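Long-range contact in heme oxygenase (Leptospira interrogans, PDB 5KZL), which probably cleaves the heme macrocycle oxidatively, as heme oxygenases do, yielding biliverdin, carbon monoxide and free iron: residues V70-L79 against F173-L184. The protein carries 1 engineered substitution. Sequence-based numbering, arbitrary orientation.
Sequences VLKSIYFPEL and FKQNYRTALDSL. With HEM (protoporphyrin IX containing Fe), chain B.
Ser183 OG, near the end of helix 170-183, has two partners: it donates to Ala180 O one turn back, 2.7 Å away, and accepts a weak bond from Ser73 OG at 3.3 Å. Ala180 O thus takes both the OG and the N-H of Ser183. With chi1 near 55°, the hydroxyl of Ser73 is turned to face Ser183 OG and also lies close against Leu184 CD2. Leu184, just past the helix, brings that CD2 branch against the loop, 3.2 Å from Val70 O in a C-H to oxygen contact and beside Ile74 CG2. The same Ile74 methyl rests against Ala180 CB at 3.8 Å, and Ala180 CB also touches Ser73 O.

Toward the N-terminal end of the segment 173-184 the contact becomes aromatic. The CE1-CZ edge of Phe173 faces one side of the Phe76 ring, with Phe173 CZ 3.4 Å from Phe76 CD1. The planes stand at 61° and the centroids 5.0 Å apart, an edge-to-face pair; CG anti to the backbone N (chi1 -161°) swings the Phe173 ring out to the loop. Ala180 CB sits at the edge of the Phe76 ring, near its plane, and Tyr177 CD2 approaches Phe76 CE2 obliquely at 3.7 Å. Leu79 reaches both helix rings, CD2 to Phe173 CE1 and CD1 to Tyr177 CE2, while the Glu78 carboxylate stands at the Phe173 edge. The Tyr177 hydroxyl is held by Ser129 of helix 125-151, whose Leu134 and Leu137 pack on Tyr177 and Phe173.

Lys174, adjacent to Phe173, sends NZ to heme propionate O2D at 2.9 Å. An aromatic cluster thus docks the loop between helices 41-64 and 82-93 onto a heme-pocket helix of the all-helical heme oxygenase fold.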
ATOM      1  N   VAL A  70     -13.810  14.680   4.851  1.00 15.81           N
ATOM      2  CA  VAL A  70     -12.356  14.729   4.930  1.00 15.53           C
ATOM      3  C   VAL A  70     -11.725  13.943   3.771  1.00 20.59           C
ATOM      4  O   VAL A  70     -10.806  14.457   3.132  1.00 22.28           O
ATOM      5  CB  VAL A  70     -11.830  14.324   6.333  1.00 18.96           C
ATOM      6  CG1 VAL A  70     -10.330  14.048   6.320  1.00 19.13           C
ATOM      7  CG2 VAL A  70     -12.169  15.398   7.364  1.00 18.92           C
ATOM      8  N   LEU A  71     -12.245  12.739   3.458  1.00 14.60           N
ATOM      9  CA  LEU A  71     -11.673  11.888   2.417  1.00 14.15           C
ATOM     10  C   LEU A  71     -11.996  12.301   0.977  1.00 19.28           C
ATOM     11  O   LEU A  71     -11.268  11.904   0.071  1.00 18.88           O
ATOM     12  CB  LEU A  71     -12.039  10.406   2.624  1.00 13.47           C
ATOM     13  CG  LEU A  71     -11.707   9.763   3.985  1.00 16.33           C
ATOM     14  CD1 LEU A  71     -12.276   8.361   4.040  1.00 15.19           C
ATOM     15  CD2 LEU A  71     -10.196   9.702   4.229  1.00 17.57           C
ATOM     16  N   LYS A  72     -13.083  13.067   0.755  1.00 15.80           N
ATOM     17  CA  LYS A  72     -13.545  13.488  -0.576  1.00 15.59           C
ATOM     18  C   LYS A  72     -12.425  13.930  -1.537  1.00 18.51           C
ATOM     19  O   LYS A  72     -12.369  13.437  -2.664  1.00 16.89           O
ATOM     20  CB  LYS A  72     -14.614  14.587  -0.449  1.00 17.98           C
ATOM     21  CG  LYS A  72     -16.007  14.109  -0.807  1.00 34.50           C
ATOM     22  CD  LYS A  72     -16.997  15.263  -0.892  1.00 41.41           C
ATOM     23  CE  LYS A  72     -18.422  14.777  -0.795  1.00 48.35           C
ATOM     24  NZ  LYS A  72     -19.393  15.859  -1.101  1.00 54.69           N
ATOM     25  N   SER A  73     -11.508  14.805  -1.079  1.00 15.66           N
ATOM     26  CA  SER A  73     -10.418  15.304  -1.922  1.00 15.29           C
ATOM     27  C   SER A  73      -9.276  14.295  -2.181  1.00 18.08           C
ATOM     28  O   SER A  73      -8.410  14.581  -3.019  1.00 18.85           O
ATOM     29  CB  SER A  73      -9.869  16.619  -1.385  1.00 20.47           C
ATOM     30  OG  SER A  73      -9.463  16.474  -0.038  1.00 34.26           O
ATOM     31  N   ILE A  74      -9.290  13.113  -1.524  1.00 12.16           N
ATOM     32  CA  ILE A  74      -8.284  12.066  -1.806  1.00 11.35           C
ATOM     33  C   ILE A  74      -8.982  10.835  -2.417  1.00 12.71           C
ATOM     34  O   ILE A  74      -8.479   9.717  -2.345  1.00 11.19           O
ATOM     35  CB  ILE A  74      -7.284  11.716  -0.662  1.00 13.69           C
ATOM     36  CG1 ILE A  74      -8.012  11.279   0.632  1.00 13.12           C
ATOM     37  CG2 ILE A  74      -6.296  12.894  -0.431  1.00 14.46           C
ATOM     38  CD1 ILE A  74      -7.201  10.402   1.595  1.00 13.39           C
ATOM     39  N   TYR A  75     -10.131  11.062  -3.059  1.00 10.78           N
ATOM     40  CA  TYR A  75     -10.842   9.987  -3.742  1.00 11.11           C
ATOM     41  C   TYR A  75     -10.078   9.744  -5.037  1.00 12.52           C
ATOM     42  O   TYR A  75     -10.197  10.508  -6.003  1.00 11.70           O
ATOM     43  CB  TYR A  75     -12.319  10.361  -3.981  1.00 12.71           C
ATOM     44  CG  TYR A  75     -13.091   9.384  -4.843  1.00 15.28           C
ATOM     45  CD1 TYR A  75     -13.181   8.036  -4.498  1.00 16.43           C
ATOM     46  CD2 TYR A  75     -13.801   9.823  -5.961  1.00 16.78           C
ATOM     47  CE1 TYR A  75     -13.895   7.134  -5.288  1.00 17.19           C
ATOM     48  CE2 TYR A  75     -14.520   8.931  -6.757  1.00 17.36           C
ATOM     49  CZ  TYR A  75     -14.563   7.588  -6.417  1.00 24.83           C
ATOM     50  OH  TYR A  75     -15.325   6.734  -7.181  1.00 28.07           O
ATOM     51  N   PHE A  76      -9.194   8.734  -5.009  1.00  9.23           N
ATOM     52  CA  PHE A  76      -8.322   8.420  -6.140  1.00  7.45           C
ATOM     53  C   PHE A  76      -8.397   6.945  -6.600  1.00 11.86           C
ATOM     54  O   PHE A  76      -7.436   6.196  -6.407  1.00  9.62           O
ATOM     55  CB  PHE A  76      -6.866   8.809  -5.808  1.00  8.60           C
ATOM     56  CG  PHE A  76      -6.565  10.294  -5.717  1.00  9.24           C
ATOM     57  CD1 PHE A  76      -6.722  11.123  -6.824  1.00 10.99           C
ATOM     58  CD2 PHE A  76      -6.029  10.840  -4.556  1.00 10.29           C
ATOM     59  CE1 PHE A  76      -6.368  12.479  -6.760  1.00 11.86           C
ATOM     60  CE2 PHE A  76      -5.694  12.199  -4.488  1.00 12.28           C
ATOM     61  CZ  PHE A  76      -5.872  13.010  -5.589  1.00 10.56           C
ATOM     62  N   PRO A  77      -9.480   6.543  -7.309  1.00 12.13           N
ATOM     63  CA  PRO A  77      -9.568   5.151  -7.806  1.00 11.75           C
ATOM     64  C   PRO A  77      -8.424   4.773  -8.748  1.00 14.08           C
ATOM     65  O   PRO A  77      -8.188   3.588  -8.940  1.00 12.54           O
ATOM     66  CB  PRO A  77     -10.906   5.114  -8.555  1.00 14.02           C
ATOM     67  CG  PRO A  77     -11.693   6.234  -8.000  1.00 18.83           C
ATOM     68  CD  PRO A  77     -10.715   7.300  -7.598  1.00 14.93           C
ATOM     69  N   GLU A  78      -7.717   5.773  -9.328  1.00 10.97           N
ATOM     70  CA  GLU A  78      -6.540   5.567 -10.198  1.00 10.15           C
ATOM     71  C   GLU A  78      -5.470   4.733  -9.486  1.00 12.26           C
ATOM     72  O   GLU A  78      -4.643   4.096 -10.143  1.00 13.64           O
ATOM     73  CB  GLU A  78      -5.881   6.914 -10.575  1.00 11.14           C
ATOM     74  CG  GLU A  78      -6.751   7.816 -11.419  1.00 16.86           C
ATOM     75  CD  GLU A  78      -7.490   8.899 -10.656  1.00 14.92           C
ATOM     76  OE1 GLU A  78      -7.920   8.668  -9.503  1.00 11.07           O
ATOM     77  OE2 GLU A  78      -7.775   9.933 -11.290  1.00 15.39           O
ATOM     78  N   LEU A  79      -5.438   4.826  -8.141  1.00  7.06           N
ATOM     79  CA  LEU A  79      -4.434   4.166  -7.302  1.00  7.07           C
ATOM     80  C   LEU A  79      -4.761   2.735  -6.926  1.00 10.13           C
ATOM     81  O   LEU A  79      -3.851   2.026  -6.506  1.00 11.11           O
ATOM     82  CB  LEU A  79      -4.193   4.991  -6.024  1.00  7.25           C
ATOM     83  CG  LEU A  79      -3.676   6.423  -6.214  1.00 10.90           C
ATOM     84  CD1 LEU A  79      -3.739   7.185  -4.903  1.00 11.09           C
ATOM     85  CD2 LEU A  79      -2.228   6.419  -6.744  1.00  8.57           C
ATOM     86  N   PHE A 173       1.085  13.506 -10.696  1.00  8.02           N
ATOM     87  CA  PHE A 173       0.110  12.890  -9.795  1.00  7.47           C
ATOM     88  C   PHE A 173       0.602  12.860  -8.350  1.00 10.82           C
ATOM     89  O   PHE A 173      -0.175  13.146  -7.446  1.00  8.17           O
ATOM     90  CB  PHE A 173      -0.265  11.476 -10.250  1.00  8.99           C
ATOM     91  CG  PHE A 173      -1.568  10.979  -9.664  1.00  9.52           C
ATOM     92  CD1 PHE A 173      -1.615  10.438  -8.381  1.00 11.14           C
ATOM     93  CD2 PHE A 173      -2.746  11.041 -10.398  1.00 12.44           C
ATOM     94  CE1 PHE A 173      -2.822   9.984  -7.841  1.00 11.65           C
ATOM     95  CE2 PHE A 173      -3.958  10.595  -9.851  1.00 14.43           C
ATOM     96  CZ  PHE A 173      -3.981  10.044  -8.592  1.00 11.55           C
ATOM     97  N   LYS A 174       1.891  12.542  -8.121  1.00  8.75           N
ATOM     98  CA  LYS A 174       2.465  12.544  -6.771  1.00  8.82           C
ATOM     99  C   LYS A 174       2.324  13.936  -6.148  1.00 12.10           C
ATOM    100  O   LYS A 174       1.927  14.043  -4.989  1.00 10.17           O
ATOM    101  CB  LYS A 174       3.952  12.171  -6.821  1.00 10.91           C
ATOM    102  CG  LYS A 174       4.237  10.671  -6.991  1.00  7.99           C
ATOM    103  CD  LYS A 174       5.662  10.405  -7.472  1.00 18.09           C
ATOM    104  CE  LYS A 174       6.783  10.913  -6.597  1.00 19.21           C
ATOM    105  NZ  LYS A 174       8.108  10.798  -7.288  1.00 15.87           N
ATOM    106  N   GLN A 175       2.612  14.999  -6.942  1.00  9.48           N
ATOM    107  CA  GLN A 175       2.514  16.392  -6.501  1.00  9.78           C
ATOM    108  C   GLN A 175       1.071  16.729  -6.160  1.00 13.07           C
ATOM    109  O   GLN A 175       0.804  17.260  -5.076  1.00 11.79           O
ATOM    110  CB  GLN A 175       3.052  17.361  -7.581  1.00 11.35           C
ATOM    111  CG  GLN A 175       4.566  17.253  -7.794  1.00 19.97           C
ATOM    112  CD  GLN A 175       5.076  17.967  -9.027  1.00 30.11           C
ATOM    113  OE1 GLN A 175       4.327  18.359  -9.933  1.00 27.72           O
ATOM    114  NE2 GLN A 175       6.384  18.093  -9.115  1.00 20.98           N
ATOM    115  N   ASN A 176       0.132  16.336  -7.055  1.00  8.52           N
ATOM    116  CA  ASN A 176      -1.297  16.563  -6.898  1.00  8.82           C
ATOM    117  C   ASN A 176      -1.819  15.835  -5.661  1.00 10.97           C
ATOM    118  O   ASN A 176      -2.646  16.384  -4.940  1.00 10.06           O
ATOM    119  CB  ASN A 176      -2.043  16.130  -8.149  1.00 13.24           C
ATOM    120  CG  ASN A 176      -1.861  17.040  -9.340  1.00 28.19           C
ATOM    121  OD1 ASN A 176      -1.108  18.017  -9.314  1.00 20.59           O
ATOM    122  ND2 ASN A 176      -2.551  16.723 -10.420  1.00 23.06           N
ATOM    123  N   TYR A 177      -1.300  14.628  -5.393  1.00  7.45           N
ATOM    124  CA  TYR A 177      -1.638  13.842  -4.212  1.00  6.29           C
ATOM    125  C   TYR A 177      -1.212  14.572  -2.931  1.00 10.86           C
ATOM    126  O   TYR A 177      -1.996  14.631  -1.982  1.00 10.50           O
ATOM    127  CB  TYR A 177      -1.016  12.427  -4.283  1.00  7.89           C
ATOM    128  CG  TYR A 177      -1.416  11.554  -3.115  1.00  8.28           C
ATOM    129  CD1 TYR A 177      -0.706  11.593  -1.917  1.00  8.67           C
ATOM    130  CD2 TYR A 177      -2.555  10.748  -3.178  1.00  8.43           C
ATOM    131  CE1 TYR A 177      -1.123  10.862  -0.806  1.00  7.66           C
ATOM    132  CE2 TYR A 177      -2.960   9.986  -2.083  1.00  8.24           C
ATOM    133  CZ  TYR A 177      -2.254  10.072  -0.893  1.00 11.13           C
ATOM    134  OH  TYR A 177      -2.609   9.331   0.185  1.00  9.68           O
ATOM    135  N   ARG A 178       0.042  15.062  -2.870  1.00  9.83           N
ATOM    136  CA  ARG A 178       0.522  15.750  -1.668  1.00  8.99           C
ATOM    137  C   ARG A 178      -0.234  17.068  -1.465  1.00 13.04           C
ATOM    138  O   ARG A 178      -0.588  17.393  -0.332  1.00 13.06           O
ATOM    139  CB  ARG A 178       2.043  15.953  -1.690  1.00  6.21           C
ATOM    140  CG  ARG A 178       2.817  14.645  -1.727  1.00 13.61           C
ATOM    141  CD  ARG A 178       4.300  14.906  -1.682  1.00 22.62           C
ATOM    142  NE  ARG A 178       4.734  15.155  -0.303  1.00 27.62           N
ATOM    143  CZ  ARG A 178       5.329  16.262   0.124  1.00 32.63           C
ATOM    144  NH1 ARG A 178       5.633  17.236  -0.729  1.00 15.98           N
ATOM    145  NH2 ARG A 178       5.680  16.383   1.398  1.00 19.35           N
ATOM    146  N   THR A 179      -0.560  17.782  -2.565  1.00 11.52           N
ATOM    147  CA  THR A 179      -1.385  18.997  -2.521  1.00 12.07           C
ATOM    148  C   THR A 179      -2.770  18.624  -1.951  1.00 15.69           C
ATOM    149  O   THR A 179      -3.294  19.364  -1.105  1.00 15.60           O
ATOM    150  CB  THR A 179      -1.464  19.695  -3.903  1.00 17.10           C
ATOM    151  OG1 THR A 179      -0.141  20.060  -4.312  1.00 15.68           O
ATOM    152  CG2 THR A 179      -2.310  20.974  -3.866  1.00 17.51           C
ATOM    153  N   ALA A 180      -3.338  17.465  -2.390  1.00 10.66           N
ATOM    154  CA  ALA A 180      -4.627  16.949  -1.910  1.00  9.53           C
ATOM    155  C   ALA A 180      -4.590  16.682  -0.393  1.00 13.25           C
ATOM    156  O   ALA A 180      -5.535  17.075   0.292  1.00 11.69           O
ATOM    157  CB  ALA A 180      -5.049  15.697  -2.683  1.00  9.61           C
ATOM    158  N   LEU A 181      -3.474  16.085   0.134  1.00 10.81           N
ATOM    159  CA  LEU A 181      -3.275  15.841   1.575  1.00 10.97           C
ATOM    160  C   LEU A 181      -3.307  17.171   2.326  1.00 15.76           C
ATOM    161  O   LEU A 181      -3.965  17.289   3.358  1.00 15.86           O
ATOM    162  CB  LEU A 181      -1.928  15.169   1.852  1.00 11.99           C
ATOM    163  CG  LEU A 181      -1.791  13.690   1.511  1.00 16.48           C
ATOM    164  CD1 LEU A 181      -0.387  13.212   1.867  1.00 17.54           C
ATOM    165  CD2 LEU A 181      -2.809  12.842   2.276  1.00 18.78           C
ATOM    166  N   ASP A 182      -2.641  18.188   1.763  1.00 12.27           N
ATOM    167  CA  ASP A 182      -2.583  19.511   2.375  1.00 11.24           C
ATOM    168  C   ASP A 182      -3.923  20.256   2.354  1.00 16.92           C
ATOM    169  O   ASP A 182      -4.116  21.174   3.163  1.00 18.14           O
ATOM    170  CB  ASP A 182      -1.467  20.338   1.743  1.00 11.78           C
ATOM    171  CG  ASP A 182      -0.077  19.867   2.105  1.00 16.76           C
ATOM    172  OD1 ASP A 182       0.044  19.023   3.018  1.00 15.70           O
ATOM    173  OD2 ASP A 182       0.901  20.371   1.491  1.00 22.80           O
ATOM    174  N   SER A 183      -4.845  19.843   1.464  1.00 13.38           N
ATOM    175  CA  SER A 183      -6.183  20.422   1.290  1.00 12.99           C
ATOM    176  C   SER A 183      -7.184  19.827   2.265  1.00 16.09           C
ATOM    177  O   SER A 183      -8.267  20.390   2.435  1.00 15.50           O
ATOM    178  CB  SER A 183      -6.680  20.219  -0.147  1.00 15.74           C
ATOM    179  OG  SER A 183      -7.296  18.951  -0.368  1.00 20.00           O
ATOM    180  N   LEU A 184      -6.873  18.638   2.834  1.00 12.62           N
ATOM    181  CA  LEU A 184      -7.800  17.957   3.732  1.00 12.19           C
ATOM    182  C   LEU A 184      -8.313  18.865   4.825  1.00 13.55           C
ATOM    183  O   LEU A 184      -7.492  19.489   5.505  1.00 13.19           O
ATOM    184  CB  LEU A 184      -7.203  16.677   4.343  1.00 12.70           C
ATOM    185  CG  LEU A 184      -6.831  15.517   3.400  1.00 18.18           C
ATOM    186  CD1 LEU A 184      -6.680  14.206   4.183  1.00 18.51           C
ATOM    187  CD2 LEU A 184      -7.826  15.348   2.289  1.00 18.43           C
TER
HETATM  188  CHA HEM B 301       8.693   6.911  -0.684  0.50  7.70           C
HETATM  189  CHB HEM B 301       6.088   3.846   1.828  0.50  7.40           C
HETATM  190  CHC HEM B 301       9.441   0.527   1.062  0.50  7.47           C
HETATM  191  CHD HEM B 301      11.463   3.308  -2.103  0.50  7.82           C
HETATM  192  C1A HEM B 301       7.704   6.355   0.051  0.50  7.25           C
HETATM  193  C2A HEM B 301       6.593   7.094   0.575  0.50  7.66           C
HETATM  194  C3A HEM B 301       5.884   6.233   1.300  0.50  7.59           C
HETATM  195  C4A HEM B 301       6.507   4.988   1.217  0.50  7.05           C
HETATM  196  CMA HEM B 301       4.623   6.498   2.024  0.50  8.90           C
HETATM  197  CAA HEM B 301       6.271   8.551   0.357  0.50  9.05           C
HETATM  198  CBA HEM B 301       7.103   9.496   1.253  0.50 10.37           C
HETATM  199  CGA HEM B 301       6.627  10.881   1.107  0.50 11.54           C
HETATM  200  O1A HEM B 301       6.178  11.470   2.041  0.50 12.80           O
HETATM  201  O2A HEM B 301       6.699  11.398   0.004  0.50 12.46           O
HETATM  202  C1B HEM B 301       6.786   2.652   1.867  0.50  6.98           C
HETATM  203  C2B HEM B 301       6.383   1.504   2.666  0.50  7.10           C
HETATM  204  C3B HEM B 301       7.343   0.587   2.437  0.50  7.33           C
HETATM  205  C4B HEM B 301       8.319   1.187   1.514  0.50  6.92           C
HETATM  206  CMB HEM B 301       5.167   1.341   3.513  0.50  8.75           C
HETATM  207  CAB HEM B 301       7.495  -0.719   2.941  0.50  8.42           C
HETATM  208  CBB HEM B 301       6.774  -0.986   3.906  0.50 15.73           C
HETATM  209  C1C HEM B 301      10.223   0.890   0.024  0.50  6.81           C
HETATM  210  C2C HEM B 301      11.090   0.043  -0.721  0.50  7.42           C
HETATM  211  C3C HEM B 301      11.654   0.856  -1.632  0.50  7.49           C
HETATM  212  C4C HEM B 301      11.106   2.177  -1.462  0.50  7.13           C
HETATM  213  CMC HEM B 301      11.310  -1.456  -0.520  0.50  8.85           C
HETATM  214  CAC HEM B 301      12.631   0.426  -2.605  0.50  8.40           C
HETATM  215  CBC HEM B 301      12.834   1.104  -3.660  0.50 10.37           C
HETATM  216  C1D HEM B 301      10.931   4.564  -1.894  0.50  7.39           C
HETATM  217  C2D HEM B 301      11.424   5.777  -2.595  0.50  7.80           C
HETATM  218  C3D HEM B 301      10.635   6.753  -2.224  0.50  7.86           C
HETATM  219  C4D HEM B 301       9.674   6.164  -1.280  0.50  7.35           C
HETATM  220  CMD HEM B 301      12.537   5.845  -3.581  0.50  9.42           C
HETATM  221  CAD HEM B 301      10.764   8.191  -2.647  0.50  8.90           C
HETATM  222  CBD HEM B 301      10.296   8.459  -4.028  0.50  9.98           C
HETATM  223  CGD HEM B 301      10.410   9.896  -4.421  0.50 11.10           C
HETATM  224  O1D HEM B 301      10.550  10.739  -3.619  0.50 11.65           O
HETATM  225  O2D HEM B 301      10.332  10.154  -5.583  0.50 12.02           O
HETATM  226  NA  HEM B 301       7.598   5.102   0.509  0.50  7.11           N
HETATM  227  NB  HEM B 301       7.907   2.361   1.302  0.50  6.63           N
HETATM  228  NC  HEM B 301      10.288   2.114  -0.447  0.50  6.87           N
HETATM  229  ND  HEM B 301       9.894   4.868  -1.144  0.50  7.03           N
HETATM  230 FE   HEM B 301       8.953   3.651   0.044  0.50  6.93          FE
HETATM  231  O   HOH W   1       7.727   2.919  -1.732  1.00 13.57           O